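Local coordinates for uncharacterized protein (Enterococcus faecalis, PDB 3CLQ) that is of unknown function but belongs to the AllG family and is possibly a subunit of an oxamate carbamoyltransferase, at residues B[76-79]-B[80-83]. Numbering follows the deposited sequence.
Sequences AKDL and ADAD
Asp81 reaches back from the first turn of helix 79-87 to Ala76, Lys77 and Asp78 of the loop that leads into it. Its CB lies beside Asp78, with OD1 of that residue and its carbonyl O both within van der Waals range. CG stands anti to the backbone N of Asp81 (chi1 160°), which lays the carboxylate back against Ala76 and Lys77. Asp81 OD2 accepts a hydrogen bond from Lys77 N at 2.9 Å, the N-H arriving from above the carboxylate plane rather than within it. Asp81 OD1 rests 3.2 Å from Ala76 CB and forms a salt bridge with Arg84. Aspartate suits this place because its two oxygens serve Lys77 N and Arg84 at once. Asp78 returns the grip: Asp78 OD1 takes Asp81 N at 3.0 Å, again from out of the carboxylate plane. Placing CG between its own backbone N and carbonyl carbon (chi1 51°) brings that oxygen over the open end of the helix. Asp78 is therefore the N-cap, and aspartate suits the position because its short side chain can accept from an amide of the first turn; its negative charge is also probably favoured by the helix dipole. The alpha-helical i+4 to i bonding begins here, with Ala82 N bonded to Asp78 O and Asp83 N to Leu79 O. The two aspartate side chains cross at about a right angle, and their carboxylate planes are 76° apart. Asp78 OD2 and Asp81 OD2 stay 4.3 Å from each other, a like-charge approach that the Arg84 salt bridge probably offsets in part. Lys77 NZ, 5.1 Å from Asp81 OD2, may add a long-range contribution. Small methyls suit the inner side, where Ala76 CB packs 3.9 Å from Ala82 CB, while Ala82 touches Gln67 and Leu79 touches Val71, both of helix 60-73.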
loop_
_atom_site.group_PDB
_atom_site.type_symbol
_atom_site.label_atom_id
_atom_site.label_comp_id
_atom_site.label_asym_id
_atom_site.label_seq_id
_atom_site.Cartn_x
_atom_site.Cartn_y
_atom_site.Cartn_z
ATOM N N ALA B 76 -28.675 -29.622 7.656
ATOM C CA ALA B 76 -28.505 -30.579 8.748
ATOM C C ALA B 76 -28.447 -29.866 10.092
ATOM O O ALA B 76 -27.923 -28.751 10.205
ATOM C CB ALA B 76 -27.269 -31.429 8.536
ATOM N N LYS B 77 -28.981 -30.537 11.105
ATOM C CA LYS B 77 -29.117 -29.995 12.449
ATOM C C LYS B 77 -27.769 -29.774 13.125
ATOM O O LYS B 77 -27.655 -28.932 14.003
ATOM C CB LYS B 77 -29.957 -30.951 13.323
ATOM C CG LYS B 77 -31.083 -31.675 12.593
ATOM C CD LYS B 77 -31.702 -32.753 13.503
ATOM C CE LYS B 77 -32.666 -33.660 12.721
ATOM N NZ LYS B 77 -33.097 -34.835 13.556
ATOM N N ASP B 78 -26.757 -30.542 12.729
ATOM C CA ASP B 78 -25.484 -30.554 13.445
ATOM C C ASP B 78 -24.413 -31.303 12.680
ATOM O O ASP B 78 -24.685 -31.964 11.679
ATOM C CB ASP B 78 -25.656 -31.190 14.822
ATOM C CG ASP B 78 -26.354 -32.549 14.753
ATOM O OD1 ASP B 78 -25.667 -33.576 14.482
ATOM O OD2 ASP B 78 -27.599 -32.596 14.971
ATOM N N LEU B 79 -23.189 -31.206 13.183
ATOM C CA LEU B 79 -22.019 -31.704 12.474
ATOM C C LEU B 79 -22.125 -33.184 12.145
ATOM O O LEU B 79 -22.211 -33.567 10.977
ATOM C CB LEU B 79 -20.745 -31.416 13.276
ATOM C CG LEU B 79 -19.950 -30.142 12.930
ATOM C CD1 LEU B 79 -20.847 -28.956 12.545
ATOM C CD2 LEU B 79 -18.997 -29.769 14.070
ATOM N N ALA B 80 -22.122 -34.014 13.181
ATOM C CA ALA B 80 -22.262 -35.454 12.976
ATOM C C ALA B 80 -23.419 -35.802 12.017
ATOM O O ALA B 80 -23.309 -36.728 11.199
ATOM C CB ALA B 80 -22.430 -36.164 14.314
ATOM N N ASP B 81 -24.520 -35.050 12.120
ATOM C CA ASP B 81 -25.649 -35.201 11.208
ATOM C C ASP B 81 -25.269 -34.777 9.791
ATOM O O ASP B 81 -25.543 -35.499 8.826
ATOM C CB ASP B 81 -26.847 -34.387 11.712
ATOM C CG ASP B 81 -27.874 -34.093 10.618
ATOM O OD1 ASP B 81 -27.643 -34.524 9.414
ATOM O OD2 ASP B 81 -28.926 -33.424 10.969
ATOM N N ALA B 82 -24.638 -33.607 9.676
ATOM C CA ALA B 82 -24.236 -33.070 8.378
ATOM C C ALA B 82 -23.500 -34.103 7.541
ATOM O O ALA B 82 -23.892 -34.397 6.400
ATOM C CB ALA B 82 -23.373 -31.838 8.574
ATOM N N ASP B 83 -22.424 -34.643 8.126
ATOM C CA ASP B 83 -21.672 -35.737 7.528
ATOM C C ASP B 83 -22.575 -36.859 6.961
ATOM O O ASP B 83 -22.235 -37.497 5.957
ATOM C CB ASP B 83 -20.683 -36.308 8.551
ATOM C CG ASP B 83 -19.852 -37.436 7.985
ATOM O OD1 ASP B 83 -19.585 -37.407 6.756
ATOM O OD2 ASP B 83 -19.472 -38.358 8.757
#